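Local coordinates for uncharacterized protein Atu2773 (Agrobacterium tumefaciens, PDB 2QV5) that is of unknown function but belongs to the divergent polysaccharide deacetylase family, so it may act on carbohydrate chains, at residues Q5-M17 / R149-D161. Numbering follows the deposited sequence.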
loop_
_atom_site.group_PDB
_atom_site.type_symbol
_atom_site.label_atom_id
_atom_site.label_comp_id
_atom_site.label_asym_id
_atom_site.label_seq_id
_atom_site.Cartn_x
_atom_site.Cartn_y
_atom_site.Cartn_z
ATOM N N GLN A 5 2.789 18.972 4.611
ATOM C CA GLN A 5 4.224 18.865 4.644
ATOM C C GLN A 5 4.652 17.488 4.187
ATOM O O GLN A 5 3.871 16.593 4.206
ATOM C CB GLN A 5 4.701 19.088 6.076
ATOM C CG GLN A 5 4.365 20.447 6.580
ATOM C CD GLN A 5 4.971 21.531 5.725
ATOM O OE1 GLN A 5 6.154 21.527 5.457
ATOM N NE2 GLN A 5 4.164 22.458 5.314
ATOM N N LEU A 6 5.894 17.316 3.843
ATOM C CA LEU A 6 6.413 16.015 3.451
ATOM C C LEU A 6 6.829 15.246 4.706
ATOM O O LEU A 6 7.273 15.861 5.683
ATOM C CB LEU A 6 7.604 16.183 2.510
ATOM C CG LEU A 6 7.412 17.018 1.241
ATOM C CD1 LEU A 6 8.739 17.083 0.499
ATOM C CD2 LEU A 6 6.338 16.427 0.358
ATOM N N PRO A 7 6.668 13.906 4.694
ATOM C CA PRO A 7 7.194 13.138 5.818
ATOM C C PRO A 7 8.725 13.195 5.871
ATOM O O PRO A 7 9.397 13.211 4.838
ATOM C CB PRO A 7 6.688 11.703 5.579
ATOM C CG PRO A 7 6.015 11.692 4.261
ATOM C CD PRO A 7 6.008 13.073 3.674
ATOM N N VAL A 8 9.246 13.280 7.087
ATOM C CA VAL A 8 10.672 13.260 7.350
ATOM C C VAL A 8 10.923 12.412 8.587
ATOM O O VAL A 8 10.031 12.221 9.417
ATOM C CB VAL A 8 11.278 14.692 7.576
ATOM C CG1 VAL A 8 11.603 15.369 6.259
ATOM C CG2 VAL A 8 10.375 15.563 8.436
ATOM N N VAL A 9 12.139 11.894 8.690
ATOM C CA VAL A 9 12.616 11.265 9.910
ATOM C C VAL A 9 12.820 12.396 10.914
ATOM O O VAL A 9 13.399 13.432 10.565
ATOM C CB VAL A 9 13.935 10.523 9.647
ATOM C CG1 VAL A 9 14.470 9.883 10.907
ATOM C CG2 VAL A 9 13.741 9.477 8.570
ATOM N N GLY A 10 12.316 12.211 12.137
ATOM C CA GLY A 10 12.485 13.189 13.210
ATOM C C GLY A 10 13.922 13.399 13.667
ATOM O O GLY A 10 14.831 12.656 13.275
ATOM N N ALA A 11 14.125 14.416 14.504
ATOM C CA ALA A 11 15.456 14.732 15.040
ATOM C C ALA A 11 15.993 13.563 15.870
ATOM O O ALA A 11 17.184 13.263 15.843
ATOM C CB ALA A 11 15.410 16.014 15.870
ATOM N N ASP A 12 15.087 12.879 16.569
ATOM C CA ASP A 12 15.451 11.715 17.369
ATOM C C ASP A 12 15.634 10.433 16.549
ATOM O O ASP A 12 16.014 9.405 17.093
ATOM C CB ASP A 12 14.439 11.500 18.510
ATOM C CG ASP A 12 13.004 11.270 18.019
ATOM O OD1 ASP A 12 12.728 11.273 16.789
ATOM O OD2 ASP A 12 12.131 11.086 18.898
ATOM N N GLY A 13 15.340 10.487 15.251
ATOM C CA GLY A 13 15.451 9.311 14.401
ATOM C C GLY A 13 14.153 8.547 14.203
ATOM O O GLY A 13 14.143 7.512 13.547
ATOM N N LEU A 14 13.055 9.027 14.776
ATOM C CA LEU A 14 11.791 8.302 14.617
ATOM C C LEU A 14 11.248 8.460 13.186
ATOM O O LEU A 14 11.196 9.557 12.638
ATOM C CB LEU A 14 10.751 8.712 15.668
ATOM C CG LEU A 14 9.513 7.805 15.785
ATOM C CD1 LEU A 14 9.836 6.440 16.400
ATOM C CD2 LEU A 14 8.445 8.479 16.587
ATOM N N ARG A 15 10.886 7.325 12.601
ATOM C CA ARG A 15 10.478 7.218 11.212
ATOM C C ARG A 15 8.956 7.208 11.159
ATOM O O ARG A 15 8.318 6.698 12.079
ATOM C CB ARG A 15 11.026 5.909 10.632
ATOM C CG ARG A 15 12.534 5.888 10.530
ATOM C CD ARG A 15 13.042 4.524 10.092
ATOM N NE ARG A 15 12.866 3.548 11.164
ATOM C CZ ARG A 15 13.189 2.263 11.073
ATOM N NH1 ARG A 15 13.711 1.786 9.947
ATOM N NH2 ARG A 15 12.987 1.453 12.109
ATOM N N PRO A 16 8.367 7.787 10.097
ATOM C CA PRO A 16 6.922 7.650 9.845
ATOM C C PRO A 16 6.415 6.212 9.923
ATOM O O PRO A 16 5.348 5.966 10.491
ATOM C CB PRO A 16 6.760 8.194 8.427
ATOM C CG PRO A 16 7.855 9.191 8.287
ATOM C CD PRO A 16 9.016 8.671 9.108
ATOM N N MET A 17 7.203 5.263 9.419
ATOM C CA MET A 17 6.818 3.851 9.451
ATOM C C MET A 17 6.723 3.235 10.866
ATOM O O MET A 17 6.095 2.201 11.026
ATOM C CB MET A 17 7.737 3.018 8.554
ATOM C CG MET A 17 9.196 2.917 8.986
ATOM S SD MET A 17 10.104 1.919 7.758
ATOM C CE MET A 17 9.353 0.360 7.954
ATOM N N ARG A 149 15.130 6.141 -3.373
ATOM C CA ARG A 149 16.053 6.839 -2.474
ATOM C C ARG A 149 15.357 7.960 -1.691
ATOM O O ARG A 149 15.566 8.084 -0.483
ATOM C CB ARG A 149 17.249 7.391 -3.234
ATOM C CG ARG A 149 18.243 6.327 -3.683
ATOM C CD ARG A 149 19.515 6.969 -4.210
ATOM N NE ARG A 149 20.452 5.974 -4.729
ATOM C CZ ARG A 149 21.354 5.326 -3.990
ATOM N NH1 ARG A 149 21.458 5.557 -2.687
ATOM N NH2 ARG A 149 22.153 4.436 -4.558
ATOM N N ASP A 150 14.526 8.757 -2.368
ATOM C CA ASP A 150 13.740 9.795 -1.685
ATOM C C ASP A 150 12.800 9.203 -0.622
ATOM O O ASP A 150 12.794 9.655 0.526
ATOM C CB ASP A 150 12.945 10.654 -2.673
ATOM C CG ASP A 150 12.193 11.783 -1.985
ATOM O OD1 ASP A 150 12.789 12.851 -1.750
ATOM O OD2 ASP A 150 10.998 11.603 -1.663
ATOM N N ILE A 151 12.032 8.184 -1.009
ATOM C CA ILE A 151 11.112 7.494 -0.096
ATOM C C ILE A 151 11.877 6.878 1.082
ATOM O O ILE A 151 11.467 7.036 2.236
ATOM C CB ILE A 151 10.261 6.418 -0.843
ATOM C CG1 ILE A 151 9.334 7.086 -1.861
ATOM C CG2 ILE A 151 9.425 5.570 0.144
ATOM C CD1 ILE A 151 8.933 6.196 -3.006
ATOM N N GLY A 152 12.999 6.214 0.773
ATOM C CA GLY A 152 13.822 5.544 1.770
ATOM C C GLY A 152 14.365 6.483 2.834
ATOM O O GLY A 152 14.321 6.165 4.025
ATOM N N LYS A 153 14.822 7.664 2.411
ATOM C CA LYS A 153 15.448 8.630 3.319
ATOM C C LYS A 153 14.459 9.315 4.269
ATOM O O LYS A 153 14.863 9.845 5.303
ATOM C CB LYS A 153 16.255 9.674 2.535
ATOM C CG LYS A 153 15.462 10.915 2.143
ATOM C CD LYS A 153 16.238 11.837 1.221
ATOM C CE LYS A 153 15.345 12.957 0.724
ATOM N NZ LYS A 153 15.823 13.454 -0.599
ATOM N N ARG A 154 13.173 9.287 3.912
ATOM C CA ARG A 154 12.110 9.908 4.707
ATOM C C ARG A 154 11.504 8.952 5.709
ATOM O O ARG A 154 10.510 9.282 6.356
ATOM C CB ARG A 154 11.002 10.421 3.800
ATOM C CG ARG A 154 11.497 11.501 2.901
ATOM C CD ARG A 154 10.427 11.976 1.946
ATOM N NE ARG A 154 11.037 12.957 1.069
ATOM C CZ ARG A 154 11.246 14.228 1.387
ATOM N NH1 ARG A 154 10.871 14.723 2.569
ATOM N NH2 ARG A 154 11.833 15.016 0.509
ATOM N N GLY A 155 12.092 7.770 5.832
ATOM C CA GLY A 155 11.658 6.816 6.842
ATOM C C GLY A 155 10.360 6.112 6.495
ATOM O O GLY A 155 9.638 5.659 7.386
ATOM N N LEU A 156 10.064 6.020 5.203
ATOM C CA LEU A 156 8.861 5.364 4.719
ATOM C C LEU A 156 9.205 3.998 4.129
ATOM O O LEU A 156 10.305 3.798 3.587
ATOM C CB LEU A 156 8.191 6.212 3.623
ATOM C CG LEU A 156 7.695 7.621 3.958
ATOM C CD1 LEU A 156 7.577 8.478 2.690
ATOM C CD2 LEU A 156 6.360 7.537 4.683
ATOM N N LEU A 157 8.253 3.069 4.219
ATOM C CA LEU A 157 8.392 1.765 3.577
ATOM C C LEU A 157 7.848 1.847 2.165
ATOM O O LEU A 157 7.045 2.723 1.875
ATOM C CB LEU A 157 7.638 0.689 4.367
ATOM C CG LEU A 157 6.105 0.709 4.463
ATOM C CD1 LEU A 157 5.427 -0.019 3.305
ATOM C CD2 LEU A 157 5.756 0.024 5.743
ATOM N N PHE A 158 8.284 0.931 1.301
ATOM C CA PHE A 158 7.788 0.826 -0.081
ATOM C C PHE A 158 7.132 -0.547 -0.258
ATOM O O PHE A 158 7.785 -1.588 -0.134
ATOM C CB PHE A 158 8.965 1.010 -1.065
ATOM C CG PHE A 158 8.563 1.066 -2.523
ATOM C CD1 PHE A 158 8.439 2.290 -3.173
ATOM C CD2 PHE A 158 8.351 -0.101 -3.255
ATOM C CE1 PHE A 158 8.077 2.356 -4.521
ATOM C CE2 PHE A 158 7.982 -0.049 -4.598
ATOM C CZ PHE A 158 7.851 1.178 -5.234
ATOM N N LEU A 159 5.841 -0.560 -0.547
ATOM C CA LEU A 159 5.141 -1.803 -0.831
ATOM C C LEU A 159 4.919 -1.904 -2.342
ATOM O O LEU A 159 4.275 -1.056 -2.956
ATOM C CB LEU A 159 3.815 -1.874 -0.049
ATOM C CG LEU A 159 2.961 -3.126 -0.289
ATOM C CD1 LEU A 159 3.601 -4.378 0.313
ATOM C CD2 LEU A 159 1.568 -2.939 0.240
ATOM N N ASP A 160 5.490 -2.930 -2.947
ATOM C CA ASP A 160 5.305 -3.159 -4.369
ATOM C C ASP A 160 4.150 -4.151 -4.498
ATOM O O ASP A 160 4.155 -5.211 -3.861
ATOM C CB ASP A 160 6.624 -3.685 -4.962
ATOM C CG ASP A 160 6.614 -3.778 -6.494
ATOM O OD1 ASP A 160 5.646 -4.304 -7.087
ATOM O OD2 ASP A 160 7.616 -3.351 -7.110
ATOM N N ASP A 161 3.147 -3.822 -5.307
ATOM C CA ASP A 161 1.946 -4.682 -5.376
ATOM C C ASP A 161 2.143 -6.032 -6.107
ATOM O O ASP A 161 1.263 -6.893 -6.083
ATOM C CB ASP A 161 0.727 -3.908 -5.906
ATOM C CG ASP A 161 0.764 -3.676 -7.407
ATOM O OD1 ASP A 161 1.819 -3.862 -8.044
ATOM O OD2 ASP A 161 -0.287 -3.274 -7.951
HETATM O O HOH W 1 13.943 12.422 6.347
#
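L6 lays CD1 over one face of the R154 guanidinium, 3.7 Å from NH2. P7 supplies the bond at the edge of the same group: R154 NH1 points its N-H almost straight at P7 O (3.1 Å, 170°), with that oxygen in the guanidinium plane. Along another edge of the group, R154 NE and NH2 grip the D150 carboxylate side-on, NE reaching OD2 at 3.0 Å; D150 OD1 is also bonded to H117 of helix 109-120, and this network probably fixes the rotation of the guanidinium. R154 stretches out straight as far as NE and runs its CB, CG and CD past P7 O, while the P7 ring meets L156 CD1 through CG. V8 adds CG1 obliquely to NH1. A water joins V9 N to K153 O, and V9 CG2 lies against G155 N (3.6 Å). G155 lies in the short loop from helix 141-153 to strand 157-160 of the parallel sheet, and the N-terminal segment packs over that loop. Between V9 and R15 the chain reverses through a type I turn, G10 to G13, with an Asx turn at D12. R15, N-cap of helix 16-19, sets CB against G155 O and pairs its guanidinium with E18. P16 CB touches L156 CD2 (3.8 Å). M17 N donates to G155 O (3.2 Å); a turn about the CG-SD bond (chi3 -65°) swings M17 CE to L157 CB at 4.0 Å.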